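Local coordinates for MMS19 nucleotide excision repair protein homolog (Mus musculus, PDB 6TBL) that probably serves as a key component of the cytosolic iron-sulfur assembly complex, guiding clusters into apoproteins of DNA metabolism and genome integrity, at residues Gln71-His74 / Ala75-Arg78; Arg114-Trp117 / Phe118-Gly121; Asp48-Val51 / Thr52-Asn56. One frame throughout, in Å; residues are numbered along the deposited sequence.

How the contacts relate
All three contacts are local, in this C-terminal, all-helical HEAT-repeat part of MMS19. Contact 3 comes first, wholly within helix 47-57; contact 1 follows, running from helix 63-76, the next helix of the same HEAT 3 repeat, into the turn after it; contact 2 runs from helix 104-118, in HEAT 4, into a loop. The centre of contact 1 is about 11 Å from the centres of both others, which lie about 17 Å from each other and do not touch. Contact 1 thus links them: C72, M73 and L76 pack on F54 of contact 3, while the carbonyl of M73 accepts a probable hydrogen bond from the indole of W117, joining the two repeats.

Contact 1 (Gln71-His74 / Ala75-Arg78); sequences QCMH and ALTR. With K (potassium ion), chain G.
T77 carries its hydroxyl between the backbone N and the carbonyl carbon (chi1 64°), and this rotation folds OG1 back onto the carbonyl of H74. The result is a threonine side chain bonded back to a main-chain carbonyl, in the last part of helix 63-76 and the turn after it, within the HEAT 3 repeat. OG1 donates to H74 O at 2.6 Å, coming in nearly along the C=O axis (168° at the oxygen). The same oxygen also takes T77 N at 3.2 Å, this time from well above the carbonyl plane, and is therefore gripped by two donors of a single residue. Just before this, the chain still runs as a regular alpha helix: A75 N bonds to Q71 O at 2.9 Å and L76 N to C72 O at 2.7 Å. The change from bonds spanning four residues to one spanning three marks a tightening of the backbone toward T77.

On the inner side, M73 holds CG beside its backbone N and bends at chi2, which brings its sulfur against a branch of L76; the two chains cross at a slant, SD to CD1 3.9 Å apart. Helix 47-57 packs against this pair through F54, and L36 of helix 22-38 also meets L76. A75, close behind, touches L37 of that helix. H74 turns the other way and lies on S112 and E116 of helix 104-118.

Beyond the turn the backbone serves a metal: L79 O and T81 OG1 complete the potassium site with T77 O, which lies 2.8 Å from the ion.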
loop_
_atom_site.group_PDB
_atom_site.type_symbol
_atom_site.label_atom_id
_atom_site.label_comp_id
_atom_site.label_asym_id
_atom_site.label_seq_id
_atom_site.Cartn_x
_atom_site.Cartn_y
_atom_site.Cartn_z
ATOM N N GLN A 71 -4.379 10.940 27.467
ATOM C CA GLN A 71 -4.955 12.279 27.549
ATOM C C GLN A 71 -3.874 13.351 27.541
ATOM O O GLN A 71 -4.103 14.454 27.032
ATOM C CB GLN A 71 -5.822 12.403 28.800
ATOM C CG GLN A 71 -7.053 11.514 28.790
ATOM C CD GLN A 71 -7.882 11.649 30.051
ATOM O OE1 GLN A 71 -7.542 12.408 30.958
ATOM N NE2 GLN A 71 -8.982 10.909 30.114
ATOM N N CYS A 72 -2.700 13.052 28.099
ATOM C CA CYS A 72 -1.581 13.981 27.999
ATOM C C CYS A 72 -1.016 14.008 26.584
ATOM O O CYS A 72 -0.596 15.066 26.098
ATOM C CB CYS A 72 -0.499 13.604 29.006
ATOM S SG CYS A 72 -0.868 14.105 30.698
ATOM N N MET A 73 -0.985 12.852 25.915
ATOM C CA MET A 73 -0.575 12.816 24.515
ATOM C C MET A 73 -1.490 13.680 23.661
ATOM O O MET A 73 -1.036 14.341 22.720
ATOM C CB MET A 73 -0.573 11.377 24.005
ATOM C CG MET A 73 0.539 10.526 24.572
ATOM S SD MET A 73 2.154 11.188 24.129
ATOM C CE MET A 73 2.058 11.144 22.343
ATOM N N HIS A 74 -2.786 13.683 23.975
ATOM C CA HIS A 74 -3.707 14.595 23.310
ATOM C C HIS A 74 -3.396 16.041 23.677
ATOM O O HIS A 74 -3.361 16.917 22.804
ATOM C CB HIS A 74 -5.144 14.236 23.684
ATOM C CG HIS A 74 -6.180 15.067 22.993
ATOM N ND1 HIS A 74 -6.571 16.305 23.456
ATOM C CD2 HIS A 74 -6.917 14.831 21.882
ATOM C CE1 HIS A 74 -7.499 16.799 22.655
ATOM N NE2 HIS A 74 -7.727 15.924 21.692
ATOM N N ALA A 75 -3.150 16.307 24.964
ATOM C CA ALA A 75 -2.872 17.665 25.410
ATOM C C ALA A 75 -1.549 18.192 24.874
ATOM O O ALA A 75 -1.368 19.412 24.803
ATOM C CB ALA A 75 -2.881 17.729 26.939
ATOM N N LEU A 76 -0.623 17.303 24.500
ATOM C CA LEU A 76 0.640 17.746 23.920
ATOM C C LEU A 76 0.429 18.528 22.631
ATOM O O LEU A 76 1.234 19.405 22.301
ATOM C CB LEU A 76 1.550 16.546 23.657
ATOM C CG LEU A 76 2.507 16.123 24.767
ATOM C CD1 LEU A 76 3.337 14.935 24.313
ATOM C CD2 LEU A 76 3.405 17.282 25.148
ATOM N N THR A 77 -0.642 18.232 21.892
ATOM C CA THR A 77 -0.883 18.903 20.621
ATOM C C THR A 77 -1.190 20.388 20.775
ATOM O O THR A 77 -1.296 21.083 19.757
ATOM C CB THR A 77 -2.022 18.210 19.870
ATOM O OG1 THR A 77 -3.237 18.340 20.616
ATOM C CG2 THR A 77 -1.710 16.731 19.685
ATOM N N ARG A 78 -1.329 20.892 22.005
ATOM C CA ARG A 78 -1.508 22.323 22.219
ATOM C C ARG A 78 -0.192 23.088 22.161
ATOM O O ARG A 78 -0.207 24.313 22.000
ATOM C CB ARG A 78 -2.200 22.575 23.563
ATOM C CG ARG A 78 -2.684 24.006 23.754
ATOM C CD ARG A 78 -3.972 24.051 24.550
ATOM N NE ARG A 78 -5.043 23.312 23.888
ATOM C CZ ARG A 78 -6.300 23.280 24.316
ATOM N NH1 ARG A 78 -6.645 23.949 25.407
ATOM N NH2 ARG A 78 -7.212 22.581 23.654
HETATM K K K G . -0.623 23.018 17.803
#

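Contact 2 (Arg114-Trp117 / Phe118-Gly121); sequences RGEW and FLLG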
loop_
_atom_site.group_PDB
_atom_site.type_symbol
_atom_site.label_atom_id
_atom_site.label_comp_id
_atom_site.label_asym_id
_atom_site.label_seq_id
_atom_site.Cartn_x
_atom_site.Cartn_y
_atom_site.Cartn_z
ATOM N N ARG A 114 -4.382 10.167 18.846
ATOM C CA ARG A 114 -3.763 9.955 17.542
ATOM C C ARG A 114 -4.407 10.831 16.475
ATOM O O ARG A 114 -3.720 11.319 15.569
ATOM C CB ARG A 114 -3.853 8.477 17.161
ATOM C CG ARG A 114 -3.003 8.055 15.971
ATOM C CD ARG A 114 -2.981 6.538 15.890
ATOM N NE ARG A 114 -1.985 6.015 14.960
ATOM C CZ ARG A 114 -2.277 5.430 13.803
ATOM N NH1 ARG A 114 -3.542 5.293 13.427
ATOM N NH2 ARG A 114 -1.305 4.979 13.024
ATOM N N GLY A 115 -5.723 11.048 16.569
ATOM C CA GLY A 115 -6.404 11.870 15.583
ATOM C C GLY A 115 -5.916 13.304 15.565
ATOM O O GLY A 115 -5.865 13.934 14.505
ATOM N N GLU A 116 -5.544 13.839 16.729
ATOM C CA GLU A 116 -5.020 15.198 16.785
ATOM C C GLU A 116 -3.580 15.275 16.302
ATOM O O GLU A 116 -3.144 16.338 15.846
ATOM C CB GLU A 116 -5.133 15.749 18.206
ATOM C CG GLU A 116 -6.560 16.047 18.615
ATOM C CD GLU A 116 -7.201 17.111 17.745
ATOM O OE1 GLU A 116 -6.520 18.111 17.432
ATOM O OE2 GLU A 116 -8.379 16.943 17.364
ATOM N N TRP A 117 -2.829 14.176 16.396
ATOM C CA TRP A 117 -1.473 14.163 15.865
ATOM C C TRP A 117 -1.444 14.025 14.349
ATOM O O TRP A 117 -0.424 14.348 13.732
ATOM C CB TRP A 117 -0.662 13.040 16.514
ATOM C CG TRP A 117 -0.150 13.406 17.874
ATOM C CD1 TRP A 117 -0.839 13.353 19.051
ATOM C CD2 TRP A 117 1.159 13.894 18.199
ATOM N NE1 TRP A 117 -0.040 13.770 20.087
ATOM C CE2 TRP A 117 1.192 14.106 19.591
ATOM C CE3 TRP A 117 2.309 14.161 17.448
ATOM C CZ2 TRP A 117 2.326 14.577 20.247
ATOM C CZ3 TRP A 117 3.434 14.630 18.102
ATOM C CH2 TRP A 117 3.435 14.834 19.487
ATOM N N PHE A 118 -2.538 13.561 13.739
ATOM C CA PHE A 118 -2.626 13.561 12.282
ATOM C C PHE A 118 -2.807 14.969 11.730
ATOM O O PHE A 118 -2.426 15.237 10.585
ATOM C CB PHE A 118 -3.778 12.669 11.817
ATOM C CG PHE A 118 -3.408 11.222 11.661
ATOM C CD1 PHE A 118 -2.735 10.786 10.535
ATOM C CD2 PHE A 118 -3.747 10.296 12.632
ATOM C CE1 PHE A 118 -2.398 9.458 10.386
ATOM C CE2 PHE A 118 -3.411 8.963 12.488
ATOM C CZ PHE A 118 -2.740 8.545 11.363
ATOM N N LEU A 119 -3.375 15.876 12.523
ATOM C CA LEU A 119 -3.702 17.218 12.067
ATOM C C LEU A 119 -2.576 18.221 12.276
ATOM O O LEU A 119 -2.782 19.413 12.035
ATOM C CB LEU A 119 -4.959 17.723 12.787
ATOM C CG LEU A 119 -6.194 16.826 12.747
ATOM C CD1 LEU A 119 -7.284 17.386 13.648
ATOM C CD2 LEU A 119 -6.693 16.676 11.322
ATOM N N LEU A 120 -1.403 17.784 12.730
ATOM C CA LEU A 120 -0.321 18.734 12.969
ATOM C C LEU A 120 0.221 19.289 11.657
ATOM O O LEU A 120 0.287 20.509 11.468
ATOM C CB LEU A 120 0.784 18.074 13.791
ATOM C CG LEU A 120 0.437 17.864 15.265
ATOM C CD1 LEU A 120 1.585 17.190 15.985
ATOM C CD2 LEU A 120 0.092 19.191 15.932
ATOM N N GLY A 121 0.609 18.411 10.737
ATOM C CA GLY A 121 0.936 18.832 9.389
ATOM C C GLY A 121 -0.301 18.877 8.514
ATOM O O GLY A 121 -0.442 18.088 7.574
#
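The backbone of R114-G121 comes out of the last turn of helix 104-118 with F118 N bonded to R114 O at 3.1 Å and, weakly, to G115 O, while L119 N reaches E116 O in another weak bond. This is the C-terminal end of the last helix of the HEAT 4 repeat, where the bonds shift from four-residue to three-residue spacing before the chain leaves as a loop.

R114 and F118, one turn apart, make the main side-chain pairing. With CG opposite its own backbone N (chi1 -168°) and the chain extended from CG to NE, the arginine carries CG and its guanidinium along CE2 and CZ of the phenyl ring. The two flat groups stand almost perpendicular, 88° apart: the rim of the ring meets the face of the guanidinium, with F118 CE2 3.7 Å above that plane. Seen from the ring, R114 NH1 lies at its edge and in its plane, 3.8 Å from CE2, so the charge is not over the aromatic face as a cation-pi pair would require. The aliphatic part joins in as well, R114 CG reaching F118 CE2 at 3.6 Å. The polar end is held by other partners: NE bonds to I92 O of helix 81-94, and NH1 to the backbone of another protein chain, which also packs on F118 and L119.

L119 slants across E116, laying its methyl CD1 3.9 Å from the carboxylate oxygen OE2. Farther on, L120 packs on L84 and L85 of helix 81-94 and lies beside W117, pointing the same way; its CD1 rests 3.4 Å from CE3 on the six-membered ring of the indole.

Contact 3 (Asp48-Val51 / Thr52-Asn56); sequences DTLV and TKFLN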
loop_
_atom_site.group_PDB
_atom_site.type_symbol
_atom_site.label_atom_id
_atom_site.label_comp_id
_atom_site.label_asym_id
_atom_site.label_seq_id
_atom_site.Cartn_x
_atom_site.Cartn_y
_atom_site.Cartn_z
ATOM N N ASP A 48 10.801 16.264 24.437
ATOM C CA ASP A 48 11.402 14.954 24.214
ATOM C C ASP A 48 11.130 14.012 25.377
ATOM O O ASP A 48 10.762 12.849 25.171
ATOM C CB ASP A 48 12.904 15.091 23.978
ATOM C CG ASP A 48 13.514 13.829 23.406
ATOM O OD1 ASP A 48 13.464 13.650 22.168
ATOM O OD2 ASP A 48 14.029 13.009 24.194
ATOM N N THR A 49 11.292 14.495 26.611
ATOM C CA THR A 49 11.011 13.648 27.762
ATOM C C THR A 49 9.513 13.505 28.013
ATOM O O THR A 49 9.077 12.487 28.565
ATOM C CB THR A 49 11.723 14.191 29.005
ATOM O OG1 THR A 49 11.488 13.320 30.117
ATOM C CG2 THR A 49 11.236 15.589 29.346
ATOM N N LEU A 50 8.710 14.494 27.612
ATOM C CA LEU A 50 7.261 14.355 27.726
ATOM C C LEU A 50 6.743 13.284 26.774
ATOM O O LEU A 50 5.990 12.391 27.179
ATOM C CB LEU A 50 6.574 15.697 27.460
ATOM C CG LEU A 50 6.697 16.766 28.552
ATOM C CD1 LEU A 50 6.203 18.120 28.052
ATOM C CD2 LEU A 50 5.959 16.359 29.821
ATOM N N VAL A 51 7.147 13.356 25.505
ATOM C CA VAL A 51 6.718 12.364 24.521
ATOM C C VAL A 51 7.173 10.971 24.937
ATOM O O VAL A 51 6.398 10.008 24.901
ATOM C CB VAL A 51 7.242 12.733 23.121
ATOM C CG1 VAL A 51 6.999 11.596 22.147
ATOM C CG2 VAL A 51 6.582 14.005 22.627
ATOM N N THR A 52 8.435 10.849 25.350
ATOM C CA THR A 52 8.982 9.542 25.701
ATOM C C THR A 52 8.209 8.907 26.851
ATOM O O THR A 52 7.726 7.774 26.739
ATOM C CB THR A 52 10.462 9.676 26.061
ATOM O OG1 THR A 52 11.137 10.424 25.043
ATOM C CG2 THR A 52 11.107 8.305 26.180
ATOM N N LYS A 53 8.071 9.635 27.963
ATOM C CA LYS A 53 7.483 9.048 29.164
ATOM C C LYS A 53 5.985 8.818 29.009
ATOM O O LYS A 53 5.454 7.821 29.512
ATOM C CB LYS A 53 7.771 9.934 30.374
ATOM C CG LYS A 53 9.209 9.864 30.840
ATOM C CD LYS A 53 9.617 8.421 31.089
ATOM C CE LYS A 53 11.101 8.304 31.382
ATOM N NZ LYS A 53 11.508 6.883 31.533
ATOM N N PHE A 54 5.286 9.729 28.327
ATOM C CA PHE A 54 3.857 9.532 28.102
ATOM C C PHE A 54 3.596 8.255 27.314
ATOM O O PHE A 54 2.666 7.503 27.627
ATOM C CB PHE A 54 3.259 10.738 27.375
ATOM C CG PHE A 54 3.148 11.974 28.225
ATOM C CD1 PHE A 54 3.323 11.913 29.598
ATOM C CD2 PHE A 54 2.858 13.199 27.646
ATOM C CE1 PHE A 54 3.219 13.053 30.373
ATOM C CE2 PHE A 54 2.754 14.342 28.416
ATOM C CZ PHE A 54 2.931 14.269 29.782
ATOM N N LEU A 55 4.414 7.990 26.291
ATOM C CA LEU A 55 4.235 6.776 25.501
ATOM C C LEU A 55 4.488 5.528 26.336
ATOM O O LEU A 55 3.756 4.537 26.217
ATOM C CB LEU A 55 5.151 6.805 24.278
ATOM C CG LEU A 55 4.819 7.844 23.207
ATOM C CD1 LEU A 55 5.880 7.855 22.118
ATOM C CD2 LEU A 55 3.440 7.580 22.616
ATOM N N ASN A 56 5.517 5.552 27.187
ATOM C CA ASN A 56 5.774 4.410 28.057
ATOM C C ASN A 56 4.604 4.161 28.998
ATOM O O ASN A 56 4.191 3.013 29.198
ATOM C CB ASN A 56 7.060 4.631 28.853
ATOM C CG ASN A 56 8.292 4.622 27.979
ATOM O OD1 ASN A 56 8.828 3.563 27.652
ATOM N ND2 ASN A 56 8.749 5.806 27.590
#
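D48 touches T52 through its backbone: the carbonyl oxygen D48 O accepts T52 N at 3.1 Å, and T52 OG1, folded beside its own backbone N (chi1 -49°), turns back to the same oxygen. That second bond is modelled very short, and its exact length is doubtful at this resolution. The carboxylate of D48 finds its partner in Y87, whose hydroxyl meets OD1. Next, T49 O takes K53 N at 3.1 Å from above the carbonyl plane, in a nearly straight bond (164° at the hydrogen), and the CB and CG of K53 pass alongside this carbonyl.

L50 is the inward-facing step. Its oxygen receives F54 N at 3.0 Å and also sits over one face of the F54 ring, nearest CG at 3.1 Å. The two side chains lie side by side and point the same way, methyl CD2 of L50 resting 3.7 Å from F54 CZ. With an alanine in place of F54, a gap would probably open beside L50 CD2, and C72 and M73 would be left without their aromatic neighbour. V51 closes the segment: its oxygen accepts L55 N at 3.2 Å, and its CG1 runs alongside L55, 3.9 Å from CD1.

These regular four-residue bonds run through helix 47-57 of HEAT 3, which packs against three other helices. L50 and F54 lean on L36 of helix 22-38, F54 also meets C72, M73 and L76 of helix 63-76, and V51 and L55 reach V91 and A94 of helix 81-94.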